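Local coordinates for large adhesion protein (Lap) involved in biofilm formation (Marinobacter hydrocarbonoclasticus, PDB 6XI3) that probably extends a bacterial adhesin away from the cell surface during biofilm formation, as a chain of Ig-like beta-sandwich repeats with calcium ions at their junctions, at residues A261-T269 with L279-L287. Residues are numbered along the deposited sequence; the frame is centred on the assembly and turned at random.
Sequences AGNVVTATT and LTGVDISSL
Val265 points its two methyl groups at the segment 279-287 and touches four of its side chains. Val265 CG2 is anti to the carbonyl carbon and lies 3.9 Å from CD2 of Leu287. CG1 takes the other direction, anti to the backbone N (chi1 157°). Val265 CG1 meets CG1 of Val282 at 4.2 Å and also packs on the carbonyl O of Asp283. The end of Leu287 comes nearer the strand than its CB does, and its CD2 touches CB of Asn263 at 3.7 Å.

Two residues further along, Ala267 continues the apolar packing. Ala267 CB sits 3.6 Å from CD2 of Leu279. Leu279 CD2 also lies 3.5 Å from the carbonyl O of Thr268. The extended first torsion of Leu279 (chi1 -173°) carries its CD2 branch to the strand. This row of Leu287, Val265, Val282, Ala267 and Leu279 is the tight part.

The other side is open and polar. There Ser286 brings OG against CG2 of Val265. A water donates to O of Val264 and lies 2.5 Å from OG of Ser286, a short distance that leaves this link somewhat doubtful. Within the turn region, Asp283 OD1 accepts from both N and OG of Ser285, the bond from OG being short. The bond from N makes an Asx turn that overlaps the type I turn from Ile284 to Leu287. Val264 turns away, and OG1 of Thr268 is hydrogen-bonded to O of Val253.

The two strands belong to different sheets of one Ig-like sandwich, and the segments 264-269 and 279-283 run roughly antiparallel, at 145°. Strand 264-270 is an edge strand paired with 252-258. Strand 277-283 is the edge of the facing sheet and pairs with 237-245, where Gly281 and Val282 form a G1 bulge opposite Ala238. Deeper between the sheets, Ile284 and Leu287 pack on Leu314 of strand 305-314.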
loop_
_atom_site.group_PDB
_atom_site.type_symbol
_atom_site.label_atom_id
_atom_site.label_comp_id
_atom_site.label_asym_id
_atom_site.label_seq_id
_atom_site.Cartn_x
_atom_site.Cartn_y
_atom_site.Cartn_z
ATOM N N ALA A 261 -30.500 13.165 14.098
ATOM C CA ALA A 261 -31.560 12.151 14.359
ATOM C C ALA A 261 -31.012 10.733 14.133
ATOM O O ALA A 261 -31.752 9.750 14.306
ATOM C CB ALA A 261 -32.767 12.440 13.485
ATOM N N GLY A 262 -29.744 10.622 13.759
ATOM C CA GLY A 262 -29.088 9.331 13.503
ATOM C C GLY A 262 -29.220 8.853 12.066
ATOM O O GLY A 262 -28.833 7.707 11.823
ATOM N N ASN A 263 -29.752 9.658 11.135
ATOM C CA ASN A 263 -29.858 9.258 9.701
ATOM C C ASN A 263 -28.451 9.335 9.100
ATOM O O ASN A 263 -27.658 10.213 9.538
ATOM C CB ASN A 263 -30.844 10.123 8.910
ATOM C CG ASN A 263 -32.224 10.145 9.545
ATOM O OD1 ASN A 263 -32.825 9.092 9.741
ATOM N ND2 ASN A 263 -32.725 11.324 9.876
ATOM N N VAL A 264 -28.142 8.440 8.166
ATOM C CA VAL A 264 -26.770 8.301 7.603
ATOM C C VAL A 264 -26.886 8.355 6.080
ATOM O O VAL A 264 -27.705 7.630 5.547
ATOM C CB VAL A 264 -26.098 6.984 8.039
ATOM C CG1 VAL A 264 -24.689 6.878 7.471
ATOM C CG2 VAL A 264 -26.073 6.822 9.553
ATOM N N VAL A 265 -26.055 9.164 5.433
ATOM C CA VAL A 265 -25.830 9.135 3.962
ATOM C C VAL A 265 -24.409 8.607 3.739
ATOM O O VAL A 265 -23.498 9.068 4.466
ATOM C CB VAL A 265 -26.023 10.543 3.373
ATOM C CG1 VAL A 265 -25.308 10.735 2.049
ATOM C CG2 VAL A 265 -27.493 10.900 3.256
ATOM N N THR A 266 -24.236 7.673 2.792
ATOM C CA THR A 266 -22.914 7.138 2.396
ATOM C C THR A 266 -22.497 7.815 1.090
ATOM O O THR A 266 -23.383 8.106 0.244
ATOM C CB THR A 266 -22.933 5.612 2.261
ATOM O OG1 THR A 266 -23.751 5.275 1.140
ATOM C CG2 THR A 266 -23.432 4.933 3.517
ATOM N N ALA A 267 -21.197 8.042 0.968
ATOM C CA ALA A 267 -20.516 8.574 -0.222
ATOM C C ALA A 267 -19.188 7.850 -0.376
ATOM O O ALA A 267 -18.675 7.262 0.594
ATOM C CB ALA A 267 -20.319 10.049 -0.098
ATOM N N THR A 268 -18.642 7.879 -1.576
ATOM C CA THR A 268 -17.325 7.262 -1.817
ATOM C C THR A 268 -16.592 8.083 -2.890
ATOM O O THR A 268 -17.251 8.754 -3.686
ATOM C CB THR A 268 -17.519 5.766 -2.103
ATOM O OG1 THR A 268 -16.227 5.198 -2.301
ATOM C CG2 THR A 268 -18.335 5.505 -3.344
ATOM N N THR A 269 -15.261 8.099 -2.851
ATOM C CA THR A 269 -14.418 8.690 -3.912
ATOM C C THR A 269 -13.071 7.977 -3.831
ATOM O O THR A 269 -12.980 7.007 -3.099
ATOM C CB THR A 269 -14.354 10.223 -3.836
ATOM O OG1 THR A 269 -13.785 10.632 -5.069
ATOM C CG2 THR A 269 -13.558 10.795 -2.683
ATOM N N LEU A 279 -15.016 15.268 -2.983
ATOM C CA LEU A 279 -16.331 14.919 -3.562
ATOM C C LEU A 279 -17.250 16.128 -3.411
ATOM O O LEU A 279 -17.413 16.588 -2.258
ATOM C CB LEU A 279 -16.851 13.670 -2.844
ATOM C CG LEU A 279 -18.120 13.050 -3.423
ATOM C CD1 LEU A 279 -18.002 12.732 -4.924
ATOM C CD2 LEU A 279 -18.506 11.815 -2.620
ATOM N N THR A 280 -17.774 16.666 -4.520
ATOM C CA THR A 280 -18.670 17.859 -4.499
ATOM C C THR A 280 -20.093 17.396 -4.827
ATOM O O THR A 280 -20.237 16.502 -5.646
ATOM C CB THR A 280 -18.122 18.950 -5.428
ATOM O OG1 THR A 280 -18.187 18.421 -6.741
ATOM C CG2 THR A 280 -16.697 19.317 -5.095
ATOM N N GLY A 281 -21.099 17.980 -4.188
ATOM C CA GLY A 281 -22.510 17.749 -4.537
ATOM C C GLY A 281 -23.045 16.476 -3.910
ATOM O O GLY A 281 -23.961 15.900 -4.429
ATOM N N VAL A 282 -22.479 16.032 -2.797
ATOM C CA VAL A 282 -23.027 14.873 -2.058
ATOM C C VAL A 282 -24.460 15.217 -1.662
ATOM O O VAL A 282 -24.632 16.261 -1.049
ATOM C CB VAL A 282 -22.174 14.533 -0.832
ATOM C CG1 VAL A 282 -22.847 13.428 -0.070
ATOM C CG2 VAL A 282 -20.746 14.167 -1.222
ATOM N N ASP A 283 -25.422 14.336 -1.943
ATOM C CA ASP A 283 -26.870 14.616 -1.750
ATOM C C ASP A 283 -27.209 14.317 -0.284
ATOM O O ASP A 283 -27.137 13.153 0.140
ATOM C CB ASP A 283 -27.703 13.855 -2.777
ATOM C CG ASP A 283 -29.210 13.862 -2.548
ATOM O OD1 ASP A 283 -29.729 14.696 -1.777
ATOM O OD2 ASP A 283 -29.843 13.009 -3.133
ATOM N N ILE A 284 -27.550 15.351 0.474
ATOM C CA ILE A 284 -27.955 15.175 1.895
ATOM C C ILE A 284 -29.390 15.647 2.112
ATOM O O ILE A 284 -29.714 15.977 3.283
ATOM C CB ILE A 284 -26.951 15.868 2.830
ATOM C CG1 ILE A 284 -26.767 17.347 2.496
ATOM C CG2 ILE A 284 -25.649 15.106 2.799
ATOM C CD1 ILE A 284 -26.108 18.127 3.610
ATOM N N SER A 285 -30.218 15.611 1.057
ATOM C CA SER A 285 -31.676 15.933 1.135
ATOM C C SER A 285 -32.388 14.971 2.094
ATOM O O SER A 285 -33.429 15.362 2.627
ATOM C CB SER A 285 -32.330 15.924 -0.221
ATOM O OG SER A 285 -32.099 14.676 -0.867
ATOM N N SER A 286 -31.838 13.778 2.361
ATOM C CA SER A 286 -32.467 12.807 3.298
ATOM C C SER A 286 -32.155 13.162 4.757
ATOM O O SER A 286 -32.709 12.506 5.636
ATOM C CB SER A 286 -32.074 11.386 2.992
ATOM O OG SER A 286 -30.718 11.143 3.334
ATOM N N LEU A 287 -31.311 14.157 5.039
ATOM C CA LEU A 287 -30.905 14.431 6.441
ATOM C C LEU A 287 -31.685 15.620 7.010
ATOM O O LEU A 287 -32.149 16.468 6.263
ATOM C CB LEU A 287 -29.409 14.697 6.493
ATOM C CG LEU A 287 -28.545 13.563 5.947
ATOM C CD1 LEU A 287 -27.083 13.910 6.116
ATOM C CD2 LEU A 287 -28.864 12.231 6.632
HETATM O O HOH W 1 -30.434 9.097 4.709
#